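Local structure of nisin immunity protein (Lactococcus lactis subsp. lactis, 5XHB) at residues 11-14 and 20-23; 27-32 and 85-90; 82-85 and 90-93; 200-203 and 209-212. The protein takes part in the producer's immunity against externally supplied nisin, as a membrane-attached lipoprotein. One frame throughout, in Å; residues are numbered along the deposited sequence.

From the N terminus, contact 1 (11-14 with 20-23) closes the first hairpin, at one end of an antiparallel sheet. Contact 2 opens next along the chain. It joins strand 25-33 to strand 83-87 and closes a loop of 52 residues, most of them strand. Contact 3 (82-85 with 90-93) is a hairpin that overlaps the end of that loop. It shares M85 and R90 with contact 2, and their centres lie about 5 Å apart. F12 and F20 of contact 1 pack on M85, so the first three contacts meet at M85 in one sheet. Contact 4 (200-203 with 209-212) closes a hairpin in a second antiparallel sheet, in the Spa1-type C-terminal domain. It touches none of the others.

Contact 1 of 4, residues 11-14 and 20-23; sequences RFDE and FIYD
R11 and F12 pair with F20 and I21 in a beta hairpin at the surface of the protein. Strand 11-12 is an outermost strand of the N-terminal antiparallel sheet, and strand 19-22 lies next to it. R11 and I21 form the hydrogen-bonded pair. R11 N gives a nearly straight bond to I21 O at 3.0 Å. I21 N returns one to R11 O at 2.9 Å. F12 and F20 form the next, non-hydrogen-bonded pair. Their side chains share the face that turns inward, where F12 touches L72 and both rings touch V29 and M85. The two rings meet obliquely, with planes at 32° and centroids of F12 and F20 5.0 Å apart. F20 has CG between its backbone N and carbonyl carbon (chi1 67°), and this turns CD1 of F20 to the CZ end of the F12 ring. CB of F20 sits over the centre of the F12 ring, 3.7 Å from the centroid, a CH-pi contact. On the other face the R11 chain bends at chi3 (-69°), which brings the guanidinium back alongside I21, which it meets obliquely. NH2 of R11 lies 3.8 Å from CG2 of I21, and NH1 of R11 lies 4.0 Å from CD1 of I21.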
loop_
_atom_site.group_PDB
_atom_site.type_symbol
_atom_site.label_atom_id
_atom_site.label_comp_id
_atom_site.label_asym_id
_atom_site.label_seq_id
_atom_site.Cartn_x
_atom_site.Cartn_y
_atom_site.Cartn_z
ATOM N N ARG A 11 -3.164 -21.574 -1.178
ATOM C CA ARG A 11 -3.188 -21.411 0.267
ATOM C C ARG A 11 -2.868 -19.989 0.682
ATOM O O ARG A 11 -1.748 -19.523 0.493
ATOM C CB ARG A 11 -2.189 -22.358 0.935
ATOM C CG ARG A 11 -2.651 -23.800 1.031
ATOM C CD ARG A 11 -1.513 -24.720 1.479
ATOM N NE ARG A 11 -0.484 -24.858 0.446
ATOM C CZ ARG A 11 0.686 -24.222 0.455
ATOM N NH1 ARG A 11 0.999 -23.404 1.453
ATOM N NH2 ARG A 11 1.550 -24.412 -0.535
ATOM N N PHE A 12 -3.834 -19.304 1.277
ATOM C CA PHE A 12 -3.564 -17.967 1.787
ATOM C C PHE A 12 -2.759 -18.037 3.070
ATOM O O PHE A 12 -2.953 -18.953 3.873
ATOM C CB PHE A 12 -4.869 -17.194 2.002
ATOM C CG PHE A 12 -5.325 -16.471 0.774
ATOM C CD1 PHE A 12 -5.927 -17.164 -0.265
ATOM C CD2 PHE A 12 -5.104 -15.106 0.636
ATOM C CE1 PHE A 12 -6.321 -16.508 -1.415
ATOM C CE2 PHE A 12 -5.493 -14.450 -0.514
ATOM C CZ PHE A 12 -6.106 -15.149 -1.535
ATOM N N ASP A 13 -1.841 -17.087 3.238
ATOM C CA ASP A 13 -1.089 -16.940 4.485
ATOM C C ASP A 13 -2.040 -16.717 5.649
ATOM O O ASP A 13 -3.079 -16.074 5.491
ATOM C CB ASP A 13 -0.103 -15.774 4.411
ATOM C CG ASP A 13 1.030 -16.020 3.435
ATOM O OD1 ASP A 13 1.163 -17.155 2.922
ATOM O OD2 ASP A 13 1.807 -15.071 3.195
ATOM N N GLU A 14 -1.686 -17.240 6.820
ATOM C CA GLU A 14 -2.537 -17.087 7.997
ATOM C C GLU A 14 -2.759 -15.610 8.290
ATOM O O GLU A 14 -1.815 -14.823 8.289
ATOM C CB GLU A 14 -1.921 -17.781 9.214
ATOM C CG GLU A 14 -2.826 -17.769 10.445
ATOM C CD GLU A 14 -2.184 -18.410 11.665
ATOM O OE1 GLU A 14 -0.935 -18.447 11.736
ATOM O OE2 GLU A 14 -2.931 -18.879 12.553
ATOM N N PHE A 20 -0.719 -15.158 -0.756
ATOM C CA PHE A 20 -0.954 -16.589 -0.864
ATOM C C PHE A 20 0.118 -17.315 -1.649
ATOM O O PHE A 20 0.971 -16.708 -2.302
ATOM C CB PHE A 20 -2.329 -16.849 -1.496
ATOM C CG PHE A 20 -2.440 -16.418 -2.941
ATOM C CD1 PHE A 20 -2.747 -15.099 -3.267
ATOM C CD2 PHE A 20 -2.276 -17.340 -3.967
ATOM C CE1 PHE A 20 -2.873 -14.697 -4.590
ATOM C CE2 PHE A 20 -2.390 -16.955 -5.295
ATOM C CZ PHE A 20 -2.685 -15.620 -5.610
ATOM N N ILE A 21 0.062 -18.636 -1.576
ATOM C CA ILE A 21 0.963 -19.468 -2.342
ATOM C C ILE A 21 0.156 -20.334 -3.292
ATOM O O ILE A 21 -0.866 -20.900 -2.910
ATOM C CB ILE A 21 1.820 -20.347 -1.425
ATOM C CG1 ILE A 21 2.649 -19.459 -0.498
ATOM C CG2 ILE A 21 2.706 -21.255 -2.244
ATOM C CD1 ILE A 21 3.340 -20.218 0.619
ATOM N N TYR A 22 0.607 -20.424 -4.532
ATOM C CA TYR A 22 -0.060 -21.256 -5.512
ATOM C C TYR A 22 0.994 -21.939 -6.374
ATOM O O TYR A 22 1.869 -21.280 -6.933
ATOM C CB TYR A 22 -1.028 -20.424 -6.359
ATOM C CG TYR A 22 -1.292 -21.005 -7.726
ATOM C CD1 TYR A 22 -1.708 -22.317 -7.871
ATOM C CD2 TYR A 22 -1.127 -20.234 -8.874
ATOM C CE1 TYR A 22 -1.927 -22.857 -9.117
ATOM C CE2 TYR A 22 -1.362 -20.762 -10.128
ATOM C CZ TYR A 22 -1.762 -22.075 -10.241
ATOM O OH TYR A 22 -1.997 -22.616 -11.485
ATOM N N ASP A 23 0.912 -23.265 -6.460
ATOM C CA ASP A 23 1.859 -24.053 -7.248
ATOM C C ASP A 23 3.289 -23.735 -6.821
ATOM O O ASP A 23 4.164 -23.513 -7.655
ATOM C CB ASP A 23 1.652 -23.785 -8.743
ATOM C CG ASP A 23 2.402 -24.761 -9.628
ATOM O OD1 ASP A 23 2.918 -25.770 -9.097
ATOM O OD2 ASP A 23 2.469 -24.516 -10.855
#

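Contact 2 of 4, residues 27-32 and 85-90; sequences YFVTDK and MGINDR
V29 of strand 25-33 meets M85 and I87 of strand 83-87 on the buried, inward face of the curled N-terminal sheet. The contact is wholly apolar, and no hydrogen bond crosses between the segments. V29 uses both of its methyl groups. CG2 of V29 touches the selenium of M85, a selenomethionine, at 4.0 Å. CG1 of V29 reaches CD1 of I87 at 4.2 Å. The first torsion of V29 (chi1 -168°) sets CG1 anti to the backbone N and CG2 anti to the carbonyl carbon. This spreads the two methyls, one to M85 and one to I87. M85 is extended up to the selenium and then bends at chi3 (-66°). It crosses V29 at about a right angle. In this antiparallel sheet the two strands are not neighbours, because strand 90-96 runs between them. Their side chains meet over that strand, and Y92 from it touches both V29 and I87. After I87 the chain reverses through a type II' turn, I87 to R90. The N88 amide hydrogen-bonds to V71 N through OD1 and to T69 O through ND2. On the other segment, T30 OG1 accepts from K32 N at 3.1 Å in an ST turn, where the strand turns a corner.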
loop_
_atom_site.group_PDB
_atom_site.type_symbol
_atom_site.label_atom_id
_atom_site.label_comp_id
_atom_site.label_asym_id
_atom_site.label_seq_id
_atom_site.Cartn_x
_atom_site.Cartn_y
_atom_site.Cartn_z
ATOM N N TYR A 27 2.371 -15.195 -4.344
ATOM C CA TYR A 27 1.641 -14.147 -5.060
ATOM C C TYR A 27 0.898 -13.241 -4.101
ATOM O O TYR A 27 0.647 -13.621 -2.954
ATOM C CB TYR A 27 0.603 -14.751 -6.006
ATOM C CG TYR A 27 1.130 -15.630 -7.100
ATOM C CD1 TYR A 27 1.459 -15.098 -8.345
ATOM C CD2 TYR A 27 1.256 -17.004 -6.911
ATOM C CE1 TYR A 27 1.919 -15.899 -9.362
ATOM C CE2 TYR A 27 1.716 -17.820 -7.927
ATOM C CZ TYR A 27 2.053 -17.262 -9.145
ATOM O OH TYR A 27 2.507 -18.075 -10.153
ATOM N N PHE A 28 0.463 -12.076 -4.582
ATOM C CA PHE A 28 -0.560 -11.348 -3.840
ATOM C C PHE A 28 -1.695 -10.878 -4.748
ATOM O O PHE A 28 -1.524 -10.707 -5.950
ATOM C CB PHE A 28 0.039 -10.161 -3.063
ATOM C CG PHE A 28 0.543 -9.006 -3.922
ATOM C CD1 PHE A 28 1.711 -9.118 -4.661
ATOM C CD2 PHE A 28 -0.124 -7.785 -3.913
ATOM C CE1 PHE A 28 2.188 -8.036 -5.418
ATOM C CE2 PHE A 28 0.336 -6.696 -4.651
ATOM C CZ PHE A 28 1.496 -6.815 -5.402
ATOM N N VAL A 29 -2.880 -10.719 -4.168
ATOM C CA VAL A 29 -3.990 -10.108 -4.894
ATOM C C VAL A 29 -3.795 -8.596 -4.926
ATOM O O VAL A 29 -3.675 -7.953 -3.879
ATOM C CB VAL A 29 -5.353 -10.418 -4.251
ATOM C CG1 VAL A 29 -6.493 -10.009 -5.190
ATOM C CG2 VAL A 29 -5.451 -11.913 -3.900
ATOM N N THR A 30 -3.774 -8.035 -6.128
ATOM C CA THR A 30 -3.595 -6.603 -6.312
ATOM C C THR A 30 -4.921 -5.861 -6.311
ATOM O O THR A 30 -5.989 -6.475 -6.318
ATOM C CB THR A 30 -2.920 -6.271 -7.643
ATOM O OG1 THR A 30 -3.861 -6.521 -8.694
ATOM C CG2 THR A 30 -1.670 -7.131 -7.864
ATOM N N ASP A 31 -4.834 -4.533 -6.364
ATOM C CA ASP A 31 -6.020 -3.687 -6.461
ATOM C C ASP A 31 -6.347 -3.362 -7.926
ATOM O O ASP A 31 -7.176 -2.486 -8.206
ATOM C CB ASP A 31 -5.811 -2.391 -5.676
ATOM C CG ASP A 31 -7.137 -1.704 -5.314
ATOM O OD1 ASP A 31 -8.091 -2.413 -4.943
ATOM O OD2 ASP A 31 -7.215 -0.458 -5.408
ATOM N N LYS A 32 -5.681 -4.051 -8.855
ATOM C CA LYS A 32 -5.937 -3.880 -10.291
ATOM C C LYS A 32 -7.131 -4.713 -10.745
ATOM O O LYS A 32 -7.010 -5.919 -10.910
ATOM C CB LYS A 32 -4.703 -4.277 -11.109
ATOM C CG LYS A 32 -3.473 -3.448 -10.800
ATOM C CD LYS A 32 -3.499 -2.089 -11.533
ATOM C CE LYS A 32 -2.229 -1.288 -11.210
ATOM N NZ LYS A 32 -1.976 -0.102 -12.109
HETATM N N MSE A 85 -7.915 -13.266 -9.968
HETATM C CA MSE A 85 -8.663 -14.044 -9.009
HETATM C C MSE A 85 -10.059 -13.482 -8.875
HETATM O O MSE A 85 -10.244 -12.267 -8.855
HETATM C CB MSE A 85 -7.971 -14.052 -7.654
HETATM C CG MSE A 85 -8.718 -14.888 -6.623
HETATM SE SE MSE A 85 -7.741 -14.982 -4.949
HETATM C CE MSE A 85 -6.184 -16.017 -5.573
ATOM N N GLY A 86 -11.047 -14.365 -8.789
ATOM C CA GLY A 86 -12.404 -13.912 -8.524
ATOM C C GLY A 86 -12.522 -13.450 -7.084
ATOM O O GLY A 86 -12.218 -14.207 -6.155
ATOM N N ILE A 87 -12.931 -12.196 -6.900
ATOM C CA ILE A 87 -13.171 -11.648 -5.579
ATOM C C ILE A 87 -14.580 -11.075 -5.549
ATOM O O ILE A 87 -14.851 -10.055 -6.182
ATOM C CB ILE A 87 -12.194 -10.519 -5.184
ATOM C CG1 ILE A 87 -10.739 -10.881 -5.528
ATOM C CG2 ILE A 87 -12.354 -10.215 -3.692
ATOM C CD1 ILE A 87 -10.184 -12.025 -4.740
ATOM N N ASN A 88 -15.457 -11.721 -4.796
ATOM C CA ASN A 88 -16.877 -11.372 -4.802
ATOM C C ASN A 88 -17.360 -11.325 -6.242
ATOM O O ASN A 88 -17.231 -12.322 -6.945
ATOM C CB ASN A 88 -17.126 -10.065 -4.048
ATOM C CG ASN A 88 -17.000 -10.257 -2.545
ATOM O OD1 ASN A 88 -16.599 -11.330 -2.103
ATOM N ND2 ASN A 88 -17.344 -9.239 -1.759
ATOM N N ASP A 89 -17.882 -10.186 -6.687
ATOM C CA ASP A 89 -18.435 -10.098 -8.039
ATOM C C ASP A 89 -17.446 -9.522 -9.054
ATOM O O ASP A 89 -17.839 -9.176 -10.159
ATOM C CB ASP A 89 -19.710 -9.243 -8.042
ATOM C CG ASP A 89 -19.450 -7.813 -7.594
ATOM O OD1 ASP A 89 -18.543 -7.605 -6.758
ATOM O OD2 ASP A 89 -20.141 -6.892 -8.083
ATOM N N ARG A 90 -16.169 -9.431 -8.686
ATOM C CA ARG A 90 -15.171 -8.846 -9.575
ATOM C C ARG A 90 -13.999 -9.789 -9.797
ATOM O O ARG A 90 -13.982 -10.903 -9.281
ATOM C CB ARG A 90 -14.659 -7.526 -9.008
ATOM C CG ARG A 90 -15.716 -6.431 -8.957
ATOM C CD ARG A 90 -15.464 -5.532 -7.768
ATOM N NE ARG A 90 -16.263 -4.317 -7.811
ATOM C CZ ARG A 90 -15.879 -3.159 -7.285
ATOM N NH1 ARG A 90 -14.703 -3.060 -6.681
ATOM N NH2 ARG A 90 -16.667 -2.096 -7.370
#

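Contact 3 of 4, residues 82-85 and 90-93; sequences SLCM and RYYK
Y92 pairs with M85 by hydrogen bonds in a beta hairpin, whose second strand begins at R90. R90 adds little directly across the contact. Its NH1 bonds to OH of Y92 at 2.8 Å, with the hydroxyl tilted out of the guanidinium plane, and so ties down the far end of that ring. Y91 follows. Its CB packs 4.2 Å from SG of C84, and its CA makes a CA-H...O contact with O of M85 at 3.3 Å. The Y91 ring lies edge-to-face with Y76 of the next strand but one. Y92 holds the register: its N bonds to O of M85 at 2.9 Å, and its O takes the N-H of M85 at 2.8 Å. Next comes K93, opposite C84 in a non-hydrogen-bonded pair. CG of K93 is anti to its backbone N (chi1 -173°), which runs the chain past O of L83, with K93 CG at 3.6 Å. CE of K93 then lies 3.9 Å from OG of S82, a hydroxyl that bonds to D80. Within these segments two backbone bonds join the strands, while the side chains add apolar and weakly polar packing without a salt bridge between the segments.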
loop_
_atom_site.group_PDB
_atom_site.type_symbol
_atom_site.label_atom_id
_atom_site.label_comp_id
_atom_site.label_asym_id
_atom_site.label_seq_id
_atom_site.Cartn_x
_atom_site.Cartn_y
_atom_site.Cartn_z
ATOM N N SER A 82 -1.969 -12.366 -18.137
ATOM C CA SER A 82 -1.745 -12.232 -16.703
ATOM C C SER A 82 -2.764 -13.115 -15.978
ATOM O O SER A 82 -3.715 -13.603 -16.592
ATOM C CB SER A 82 -1.854 -10.765 -16.259
ATOM O OG SER A 82 -3.188 -10.318 -16.401
ATOM N N LEU A 83 -2.559 -13.365 -14.689
ATOM C CA LEU A 83 -3.531 -14.154 -13.929
ATOM C C LEU A 83 -4.395 -13.248 -13.061
ATOM O O LEU A 83 -3.960 -12.173 -12.650
ATOM C CB LEU A 83 -2.832 -15.192 -13.045
ATOM C CG LEU A 83 -1.953 -16.213 -13.750
ATOM C CD1 LEU A 83 -1.280 -17.103 -12.717
ATOM C CD2 LEU A 83 -2.791 -17.038 -14.710
ATOM N N CYS A 84 -5.618 -13.676 -12.776
ATOM C CA CYS A 84 -6.455 -12.915 -11.860
ATOM C C CYS A 84 -7.311 -13.839 -11.004
ATOM O O CYS A 84 -7.402 -15.047 -11.261
ATOM C CB CYS A 84 -7.332 -11.921 -12.628
ATOM S SG CYS A 84 -8.487 -12.701 -13.783
HETATM N N MSE A 85 -7.915 -13.266 -9.968
HETATM C CA MSE A 85 -8.663 -14.044 -9.009
HETATM C C MSE A 85 -10.059 -13.482 -8.875
HETATM O O MSE A 85 -10.244 -12.267 -8.855
HETATM C CB MSE A 85 -7.971 -14.052 -7.654
HETATM C CG MSE A 85 -8.718 -14.888 -6.623
HETATM SE SE MSE A 85 -7.741 -14.982 -4.949
HETATM C CE MSE A 85 -6.184 -16.017 -5.573
ATOM N N ARG A 90 -16.169 -9.431 -8.686
ATOM C CA ARG A 90 -15.171 -8.846 -9.575
ATOM C C ARG A 90 -13.999 -9.789 -9.797
ATOM O O ARG A 90 -13.982 -10.903 -9.281
ATOM C CB ARG A 90 -14.659 -7.526 -9.008
ATOM C CG ARG A 90 -15.716 -6.431 -8.957
ATOM C CD ARG A 90 -15.464 -5.532 -7.768
ATOM N NE ARG A 90 -16.263 -4.317 -7.811
ATOM C CZ ARG A 90 -15.879 -3.159 -7.285
ATOM N NH1 ARG A 90 -14.703 -3.060 -6.681
ATOM N NH2 ARG A 90 -16.667 -2.096 -7.370
ATOM N N TYR A 91 -13.029 -9.314 -10.571
ATOM C CA TYR A 91 -11.782 -10.031 -10.818
ATOM C C TYR A 91 -10.611 -9.094 -10.574
ATOM O O TYR A 91 -10.631 -7.946 -11.019
ATOM C CB TYR A 91 -11.721 -10.557 -12.246
ATOM C CG TYR A 91 -12.882 -11.451 -12.622
ATOM C CD1 TYR A 91 -14.081 -10.910 -13.069
ATOM C CD2 TYR A 91 -12.768 -12.832 -12.552
ATOM C CE1 TYR A 91 -15.137 -11.720 -13.430
ATOM C CE2 TYR A 91 -13.823 -13.652 -12.911
ATOM C CZ TYR A 91 -15.005 -13.087 -13.347
ATOM O OH TYR A 91 -16.059 -13.900 -13.705
ATOM N N TYR A 92 -9.592 -9.576 -9.870
ATOM C CA TYR A 92 -8.446 -8.729 -9.584
ATOM C C TYR A 92 -7.171 -9.444 -9.967
ATOM O O TYR A 92 -7.013 -10.633 -9.686
ATOM C CB TYR A 92 -8.424 -8.329 -8.105
ATOM C CG TYR A 92 -9.437 -7.262 -7.768
ATOM C CD1 TYR A 92 -10.725 -7.598 -7.373
ATOM C CD2 TYR A 92 -9.105 -5.909 -7.863
ATOM C CE1 TYR A 92 -11.660 -6.614 -7.082
ATOM C CE2 TYR A 92 -10.026 -4.926 -7.560
ATOM C CZ TYR A 92 -11.301 -5.285 -7.174
ATOM O OH TYR A 92 -12.224 -4.313 -6.879
ATOM N N LYS A 93 -6.275 -8.715 -10.628
ATOM C CA LYS A 93 -4.999 -9.272 -11.061
ATOM C C LYS A 93 -4.215 -9.769 -9.860
ATOM O O LYS A 93 -4.278 -9.163 -8.792
ATOM C CB LYS A 93 -4.182 -8.210 -11.819
ATOM C CG LYS A 93 -2.893 -8.729 -12.468
ATOM C CD LYS A 93 -2.086 -7.578 -13.146
ATOM C CE LYS A 93 -2.807 -6.985 -14.342
ATOM N NZ LYS A 93 -2.108 -5.768 -14.924
#

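Contact 4 of 4, residues 200-203 and 209-212; sequences HSIR and EAFA
The rings of H200 and F211 lie to either flank of the pairing, and residues outside the two segments supply their partners. F211 meets F122 edge-to-face and Y139 at an oblique angle. The H200 ring meets F219 with the planes nearly perpendicular. Both nitrogens of H200 are bonded, ND1 to O of G152 and NE2 to E198, which fixes how the imidazole is turned. Across the contact the backbones of H200 and A212 carry the polar grip. A212 N bonds to O of H200 at 2.8 Å, and H200 N bonds to O of A212 at 3.0 Å. CB of F211 rests 3.5 Å from that same O of H200. The I202 side chain points to the other strand and reaches across it. CG1 lies anti to the carbonyl carbon (chi1 -69°), and the extended branch carries CD1 over the F211 backbone, where I202 CD1 is 3.6 Å from C of F211. CD1 of I202 also touches CB of A210 at 4.3 Å, and CG1 of I202 lies 4.1 Å from CB of A212. Beyond the H200 pair the strands part and a water fills in. It accepts from I202 N at 2.9 Å and lies 2.7 Å from A210 O, to which it can donate. Paired backbones followed by a water bridge make up the loop end of this antiparallel beta hairpin, strands 191-202 and 210-215, in the Spa1-type C-terminal domain.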
loop_
_atom_site.group_PDB
_atom_site.type_symbol
_atom_site.label_atom_id
_atom_site.label_comp_id
_atom_site.label_asym_id
_atom_site.label_seq_id
_atom_site.Cartn_x
_atom_site.Cartn_y
_atom_site.Cartn_z
ATOM N N HIS A 200 8.481 7.296 -3.565
ATOM C CA HIS A 200 8.679 6.036 -4.273
ATOM C C HIS A 200 8.465 4.882 -3.337
ATOM O O HIS A 200 8.739 4.980 -2.141
ATOM C CB HIS A 200 10.097 5.914 -4.842
ATOM C CG HIS A 200 10.382 6.827 -5.990
ATOM N ND1 HIS A 200 10.586 6.363 -7.271
ATOM C CD2 HIS A 200 10.524 8.174 -6.052
ATOM C CE1 HIS A 200 10.848 7.382 -8.073
ATOM N NE2 HIS A 200 10.815 8.491 -7.358
ATOM N N SER A 201 8.007 3.771 -3.903
ATOM C CA SER A 201 8.065 2.485 -3.214
ATOM C C SER A 201 9.511 2.118 -2.914
ATOM O O SER A 201 10.432 2.623 -3.553
ATOM C CB SER A 201 7.438 1.391 -4.094
ATOM O OG SER A 201 6.139 1.779 -4.500
ATOM N N ILE A 202 9.705 1.208 -1.967
ATOM C CA ILE A 202 11.019 0.633 -1.734
ATOM C C ILE A 202 10.946 -0.830 -2.201
ATOM O O ILE A 202 10.020 -1.548 -1.839
ATOM C CB ILE A 202 11.413 0.748 -0.261
ATOM C CG1 ILE A 202 11.669 2.219 0.088
ATOM C CG2 ILE A 202 12.633 -0.108 0.066
ATOM C CD1 ILE A 202 11.811 2.448 1.554
ATOM N N ARG A 203 11.892 -1.250 -3.035
ATOM C CA ARG A 203 11.827 -2.593 -3.624
ATOM C C ARG A 203 11.780 -3.656 -2.538
ATOM O O ARG A 203 12.533 -3.586 -1.575
ATOM C CB ARG A 203 13.019 -2.832 -4.540
ATOM C CG ARG A 203 13.129 -1.821 -5.642
ATOM C CD ARG A 203 14.225 -2.191 -6.623
ATOM N NE ARG A 203 14.777 -0.984 -7.228
ATOM C CZ ARG A 203 15.802 -0.970 -8.073
ATOM N NH1 ARG A 203 16.372 -2.109 -8.443
ATOM N NH2 ARG A 203 16.255 0.181 -8.545
ATOM N N GLU A 209 4.242 -0.965 4.566
ATOM C CA GLU A 209 5.410 -1.218 5.416
ATOM C C GLU A 209 6.333 -0.003 5.488
ATOM O O GLU A 209 6.713 0.455 6.568
ATOM C CB GLU A 209 6.250 -2.387 4.902
ATOM C CG GLU A 209 5.629 -3.772 4.842
ATOM C CD GLU A 209 6.566 -4.734 4.106
ATOM O OE1 GLU A 209 7.741 -4.853 4.538
ATOM O OE2 GLU A 209 6.162 -5.321 3.080
ATOM N N ALA A 210 6.712 0.488 4.315
ATOM C CA ALA A 210 7.667 1.584 4.214
ATOM C C ALA A 210 7.630 2.184 2.826
ATOM O O ALA A 210 7.217 1.530 1.862
ATOM C CB ALA A 210 9.086 1.107 4.528
ATOM N N PHE A 211 8.073 3.431 2.727
ATOM C CA PHE A 211 8.285 4.025 1.417
ATOM C C PHE A 211 9.381 5.067 1.509
ATOM O O PHE A 211 9.892 5.336 2.602
ATOM C CB PHE A 211 6.990 4.625 0.866
ATOM C CG PHE A 211 6.259 5.525 1.838
ATOM C CD1 PHE A 211 6.527 6.886 1.882
ATOM C CD2 PHE A 211 5.290 5.009 2.690
ATOM C CE1 PHE A 211 5.854 7.714 2.778
ATOM C CE2 PHE A 211 4.616 5.822 3.588
ATOM C CZ PHE A 211 4.900 7.180 3.633
ATOM N N ALA A 212 9.773 5.620 0.363
ATOM C CA ALA A 212 10.856 6.594 0.324
ATOM C C ALA A 212 10.318 7.991 0.035
ATOM O O ALA A 212 9.481 8.166 -0.846
ATOM C CB ALA A 212 11.887 6.202 -0.727
HETATM O O HOH W 1 7.371 0.327 -0.588
#